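Pyoverdine biosynthesis protein PvcB (Pseudomonas aeruginosa, PDB 4YLM) catalyses the 2-oxoglutarate-dependent oxidation of tyrosine isonitrile, probably with iron(II) and to the (2E)-enoate, in the biosynthesis of paerucumarin. Local coordinates at residues 74-79 with 275-280; 64-69 with 249-254. All coordinates share one frame; numbering follows the deposited sequence.

Contact 1. Residues 74-79 with 275-280; sequences RYCHDF and RRVHIH
C76 and F79, one helical turn apart, rest on V277 and I279, two residues apart on one face of a strand: a helix packed on the sheet of a cupin-type double-stranded beta-helix, the fold of the TauD/TfdA oxygenases. The two segments run nearly alongside each other, their axes 9.4 Å apart at closest approach with an 18° angle between directions. The side-chain contacts are all apolar, between four buried residues, and each of the four CA-CB bonds points at the opposing segment. C76 SG sits against the fork of the valine, with V277 CB, CG1 and CG2 all within 3.9 Å. V277 CG1, anti to the backbone N (chi1 179°), is the branch that also reaches C76 CB, and that same CB meets I279 CD1 more loosely, at 4.2 Å. F79 and I279 cross at about a right angle. The phenylalanine has CG opposite its backbone N (chi1 -178°), a setting that brings ring atoms CD2 and CE2 to I279 CG1, which meets the ring obliquely. H278, pointing away from the helix, is hydrogen-bonded through NE2 to D114, an iron-binding residue, consistent with a second-shell role. K49 makes a cation-pi contact with F79 and a hydrogen bond to its carbonyl O. On the isoleucine, CG1 and CD1 each come 4.0 Å from F79 CD2, and CD1 also lies 4.1 Å from C76 O.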
loop_
_atom_site.group_PDB
_atom_site.type_symbol
_atom_site.label_atom_id
_atom_site.label_comp_id
_atom_site.label_asym_id
_atom_site.label_seq_id
_atom_site.Cartn_x
_atom_site.Cartn_y
_atom_site.Cartn_z
ATOM N N ARG A 74 -17.863 13.008 0.394
ATOM C CA ARG A 74 -16.532 13.580 0.198
ATOM C C ARG A 74 -15.447 12.543 0.507
ATOM O O ARG A 74 -14.457 12.420 -0.227
ATOM C CB ARG A 74 -16.335 14.842 1.054
ATOM C CG ARG A 74 -17.203 16.036 0.625
ATOM C CD ARG A 74 -16.833 17.310 1.383
ATOM N NE ARG A 74 -17.048 17.191 2.820
ATOM C CZ ARG A 74 -18.181 17.513 3.438
ATOM N NH1 ARG A 74 -19.205 17.988 2.742
ATOM N NH2 ARG A 74 -18.285 17.367 4.753
ATOM N N TYR A 75 -15.640 11.787 1.586
ATOM C CA TYR A 75 -14.701 10.723 1.916
ATOM C C TYR A 75 -14.577 9.736 0.771
ATOM O O TYR A 75 -13.468 9.332 0.410
ATOM C CB TYR A 75 -15.108 9.973 3.183
ATOM C CG TYR A 75 -14.280 8.724 3.398
ATOM C CD1 TYR A 75 -13.049 8.789 4.042
ATOM C CD2 TYR A 75 -14.719 7.487 2.937
ATOM C CE1 TYR A 75 -12.286 7.651 4.232
ATOM C CE2 TYR A 75 -13.961 6.349 3.122
ATOM C CZ TYR A 75 -12.741 6.438 3.767
ATOM O OH TYR A 75 -11.972 5.306 3.951
ATOM N N CYS A 76 -15.713 9.332 0.204
ATOM C CA CYS A 76 -15.688 8.325 -0.855
ATOM C C CYS A 76 -15.043 8.835 -2.134
ATOM O O CYS A 76 -14.424 8.052 -2.860
ATOM C CB CYS A 76 -17.084 7.766 -1.148
ATOM S SG CYS A 76 -17.702 6.686 0.164
ATOM N N HIS A 77 -15.179 10.136 -2.407
ATOM C CA HIS A 77 -14.512 10.734 -3.566
ATOM C C HIS A 77 -12.987 10.697 -3.393
ATOM O O HIS A 77 -12.247 10.628 -4.379
ATOM C CB HIS A 77 -14.982 12.179 -3.809
ATOM C CG HIS A 77 -16.339 12.285 -4.438
ATOM N ND1 HIS A 77 -16.640 11.723 -5.660
ATOM C CD2 HIS A 77 -17.469 12.907 -4.020
ATOM C CE1 HIS A 77 -17.899 11.986 -5.965
ATOM N NE2 HIS A 77 -18.426 12.700 -4.985
ATOM N N ASP A 78 -12.512 10.772 -2.146
ATOM C CA ASP A 78 -11.076 10.617 -1.890
ATOM C C ASP A 78 -10.683 9.146 -1.977
ATOM O O ASP A 78 -9.602 8.802 -2.437
ATOM C CB ASP A 78 -10.690 11.151 -0.505
ATOM C CG ASP A 78 -9.175 11.202 -0.303
ATOM O OD1 ASP A 78 -8.500 11.866 -1.116
ATOM O OD2 ASP A 78 -8.652 10.571 0.646
ATOM N N PHE A 79 -11.567 8.280 -1.492
ATOM C CA PHE A 79 -11.328 6.836 -1.466
ATOM C C PHE A 79 -11.062 6.236 -2.854
ATOM O O PHE A 79 -10.153 5.407 -3.039
ATOM C CB PHE A 79 -12.537 6.152 -0.821
ATOM C CG PHE A 79 -12.399 4.665 -0.690
ATOM C CD1 PHE A 79 -11.943 4.100 0.495
ATOM C CD2 PHE A 79 -12.733 3.833 -1.744
ATOM C CE1 PHE A 79 -11.822 2.712 0.614
ATOM C CE2 PHE A 79 -12.619 2.449 -1.633
ATOM C CZ PHE A 79 -12.159 1.892 -0.453
ATOM N N ARG A 275 -26.343 3.632 4.671
ATOM C CA ARG A 275 -26.044 4.431 3.491
ATOM C C ARG A 275 -25.027 3.688 2.637
ATOM O O ARG A 275 -24.012 3.222 3.155
ATOM C CB ARG A 275 -25.485 5.798 3.908
ATOM C CG ARG A 275 -26.571 6.784 4.336
ATOM C CD ARG A 275 -26.005 8.085 4.870
ATOM N NE ARG A 275 -27.110 8.946 5.256
ATOM C CZ ARG A 275 -27.072 9.846 6.230
ATOM N NH1 ARG A 275 -25.960 10.042 6.933
ATOM N NH2 ARG A 275 -28.164 10.556 6.498
ATOM N N ARG A 276 -25.293 3.569 1.338
ATOM C CA ARG A 276 -24.394 2.830 0.458
ATOM C C ARG A 276 -23.848 3.684 -0.680
ATOM O O ARG A 276 -24.596 4.422 -1.336
ATOM C CB ARG A 276 -25.091 1.603 -0.133
ATOM C CG ARG A 276 -24.180 0.780 -1.055
ATOM C CD ARG A 276 -24.975 0.125 -2.178
ATOM N NE ARG A 276 -25.442 1.107 -3.151
ATOM C CZ ARG A 276 -26.383 0.865 -4.061
ATOM N NH1 ARG A 276 -26.960 -0.321 -4.116
ATOM N NH2 ARG A 276 -26.755 1.815 -4.909
ATOM N N VAL A 277 -22.542 3.555 -0.914
ATOM C CA VAL A 277 -21.850 4.196 -2.028
ATOM C C VAL A 277 -21.123 3.122 -2.841
ATOM O O VAL A 277 -20.540 2.192 -2.271
ATOM C CB VAL A 277 -20.824 5.228 -1.507
ATOM C CG1 VAL A 277 -20.057 5.892 -2.673
ATOM C CG2 VAL A 277 -21.525 6.278 -0.626
ATOM N N HIS A 278 -21.183 3.234 -4.167
ATOM C CA HIS A 278 -20.472 2.333 -5.062
ATOM C C HIS A 278 -19.150 2.971 -5.490
ATOM O O HIS A 278 -19.099 4.176 -5.730
ATOM C CB HIS A 278 -21.312 2.061 -6.309
ATOM C CG HIS A 278 -22.363 1.011 -6.124
ATOM N ND1 HIS A 278 -23.619 1.115 -6.679
ATOM C CD2 HIS A 278 -22.331 -0.186 -5.488
ATOM C CE1 HIS A 278 -24.322 0.034 -6.383
ATOM N NE2 HIS A 278 -23.566 -0.768 -5.655
ATOM N N ILE A 279 -18.092 2.168 -5.594
ATOM C CA ILE A 279 -16.793 2.658 -6.067
ATOM C C ILE A 279 -16.437 1.895 -7.324
ATOM O O ILE A 279 -16.481 0.668 -7.335
ATOM C CB ILE A 279 -15.679 2.433 -5.027
ATOM C CG1 ILE A 279 -16.112 2.951 -3.650
ATOM C CG2 ILE A 279 -14.335 3.040 -5.512
ATOM C CD1 ILE A 279 -16.285 4.447 -3.573
ATOM N N HIS A 280 -16.083 2.617 -8.382
ATOM C CA HIS A 280 -15.714 1.996 -9.646
ATOM C C HIS A 280 -14.450 1.165 -9.481
ATOM O O HIS A 280 -13.631 1.435 -8.604
ATOM C CB HIS A 280 -15.433 3.072 -10.698
ATOM C CG HIS A 280 -16.656 3.563 -11.409
ATOM N ND1 HIS A 280 -17.443 2.743 -12.191
ATOM C CD2 HIS A 280 -17.220 4.794 -11.468
ATOM C CE1 HIS A 280 -18.437 3.448 -12.701
ATOM N NE2 HIS A 280 -18.320 4.697 -12.284
#

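Contact 2. Residues 64-69 with 249-254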
loop_
_atom_site.group_PDB
_atom_site.type_symbol
_atom_site.label_atom_id
_atom_site.label_comp_id
_atom_site.label_asym_id
_atom_site.label_seq_id
_atom_site.Cartn_x
_atom_site.Cartn_y
_atom_site.Cartn_z
ATOM N N ALA A 64 -15.231 6.479 15.121
ATOM C CA ALA A 64 -16.123 7.613 14.898
ATOM C C ALA A 64 -16.285 7.632 13.390
ATOM O O ALA A 64 -15.325 7.382 12.651
ATOM C CB ALA A 64 -15.475 8.920 15.377
ATOM N N ALA A 65 -17.482 7.921 12.915
ATOM C CA ALA A 65 -17.704 7.945 11.476
ATOM C C ALA A 65 -18.380 9.254 11.018
ATOM O O ALA A 65 -18.219 10.302 11.639
ATOM C CB ALA A 65 -18.491 6.689 11.020
ATOM N N PHE A 66 -19.132 9.183 9.932
ATOM C CA PHE A 66 -19.523 10.384 9.211
ATOM C C PHE A 66 -20.777 11.055 9.771
ATOM O O PHE A 66 -21.784 10.403 10.035
ATOM C CB PHE A 66 -19.653 10.053 7.724
ATOM C CG PHE A 66 -18.437 9.363 7.172
ATOM C CD1 PHE A 66 -17.349 10.100 6.726
ATOM C CD2 PHE A 66 -18.359 7.978 7.154
ATOM C CE1 PHE A 66 -16.210 9.465 6.235
ATOM C CE2 PHE A 66 -17.229 7.333 6.672
ATOM C CZ PHE A 66 -16.147 8.081 6.207
ATOM N N ALA A 67 -20.697 12.367 9.943
ATOM C CA ALA A 67 -21.784 13.130 10.546
ATOM C C ALA A 67 -23.016 13.184 9.658
ATOM O O ALA A 67 -24.127 13.342 10.153
ATOM C CB ALA A 67 -21.309 14.555 10.907
ATOM N N ASP A 68 -22.824 13.058 8.348
ATOM C CA ASP A 68 -23.942 13.147 7.412
ATOM C C ASP A 68 -23.579 12.556 6.053
ATOM O O ASP A 68 -22.444 12.129 5.850
ATOM C CB ASP A 68 -24.442 14.605 7.294
ATOM C CG ASP A 68 -23.322 15.594 6.967
ATOM O OD1 ASP A 68 -22.415 15.251 6.183
ATOM O OD2 ASP A 68 -23.351 16.721 7.497
ATOM N N ALA A 69 -24.541 12.512 5.133
ATOM C CA ALA A 69 -24.330 11.878 3.827
ATOM C C ALA A 69 -23.304 12.631 2.986
ATOM O O ALA A 69 -22.620 12.041 2.145
ATOM C CB ALA A 69 -25.632 11.763 3.065
ATOM N N ASP A 249 -22.582 3.115 13.255
ATOM C CA ASP A 249 -21.273 3.604 12.815
ATOM C C ASP A 249 -20.321 2.531 12.281
ATOM O O ASP A 249 -19.154 2.817 12.024
ATOM C CB ASP A 249 -20.607 4.466 13.883
ATOM C CG ASP A 249 -21.189 5.885 13.932
ATOM O OD1 ASP A 249 -21.618 6.423 12.875
ATOM O OD2 ASP A 249 -21.227 6.451 15.037
ATOM N N ASP A 250 -20.818 1.311 12.102
ATOM C CA ASP A 250 -20.080 0.320 11.327
ATOM C C ASP A 250 -19.770 0.943 9.976
ATOM O O ASP A 250 -20.607 1.645 9.394
ATOM C CB ASP A 250 -20.922 -0.921 11.036
ATOM C CG ASP A 250 -20.950 -1.914 12.177
ATOM O OD1 ASP A 250 -20.211 -1.721 13.160
ATOM O OD2 ASP A 250 -21.728 -2.898 12.072
ATOM N N LEU A 251 -18.582 0.670 9.456
ATOM C CA LEU A 251 -18.309 0.964 8.057
ATOM C C LEU A 251 -17.892 -0.353 7.435
ATOM O O LEU A 251 -16.957 -0.990 7.910
ATOM C CB LEU A 251 -17.193 2.013 7.914
ATOM C CG LEU A 251 -16.951 2.467 6.459
ATOM C CD1 LEU A 251 -18.065 3.417 6.010
ATOM C CD2 LEU A 251 -15.603 3.147 6.306
ATOM N N VAL A 252 -18.602 -0.772 6.395
ATOM C CA VAL A 252 -18.341 -2.041 5.756
ATOM C C VAL A 252 -17.942 -1.780 4.314
ATOM O O VAL A 252 -18.567 -0.977 3.615
ATOM C CB VAL A 252 -19.582 -2.980 5.821
ATOM C CG1 VAL A 252 -19.439 -4.167 4.865
ATOM C CG2 VAL A 252 -19.822 -3.441 7.264
ATOM N N ILE A 253 -16.878 -2.441 3.886
ATOM C CA ILE A 253 -16.414 -2.320 2.517
ATOM C C ILE A 253 -16.390 -3.719 1.945
ATOM O O ILE A 253 -15.673 -4.567 2.454
ATOM C CB ILE A 253 -14.987 -1.737 2.476
ATOM C CG1 ILE A 253 -14.961 -0.348 3.138
ATOM C CG2 ILE A 253 -14.488 -1.686 1.034
ATOM C CD1 ILE A 253 -13.532 0.163 3.423
ATOM N N ALA A 254 -17.171 -3.952 0.890
ATOM C CA ALA A 254 -17.349 -5.280 0.313
ATOM C C ALA A 254 -16.811 -5.322 -1.111
ATOM O O ALA A 254 -17.015 -4.380 -1.882
ATOM C CB ALA A 254 -18.863 -5.662 0.329
#
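A65 and F66 of the loop leading into helix 69-79 touch D249 and L251, where the chain after strand 57-60 meets the start of strand 251-255 in the sheet of the TauD/TfdA fold. This small loop-to-sheet contact has two separate parts. In the first, the A65 methyl is turned to the carboxylate of D249, with CB 3.6 Å from OD1. In the second, L251 CD1 approaches the edge of the F66 ring near its plane, 4.1 Å from CE2. Two torsions of the leucine set this approach: chi1 of -174° extends CG away from the backbone N, and chi2 of 75° then swings CD1 over to the phenyl edge. In the next shell, D249 OD1 is hydrogen-bonded to H128 NE2 on strand 120-131, whose side chain also packs on both A65 and L251, so one histidine lies against both parts. V40 likewise touches both F66 and L251, while the ring of H39 meets F66 edge-to-face and S71 and L72 of the helix pack on it. Beyond F66, D68 caps the start of that helix through OD1 to the backbone N of S71. The chemistry is therefore divided: the two segments meet through van der Waals contact, while the acid that A65 covers takes its polar partner from a third element, consistent with H128 fixing the carboxylate's position.

Overall arrangement
Contacts 1 and 2 lie 11 Å apart between centres, on the same side of the chain's centre, and both reach one mixed sheet. Along the chain their segments alternate, 64-69, 74-79, 249-254 and 275-280, so a single loop-helix unit early in the sequence meets two strands that come much later. Those strands, 251-255 and 272-286, both pair antiparallel with strand 120-131, which lies between them. The contacts also touch directly: Y75 CB is 3.3 Å from F66 CE1, and R275 NH1 packs on D68 and A69. Together they illustrate how one loop-helix unit packs on two strands of a sheet, the contact 1 strand carrying H278, which bonds an iron-binding residue.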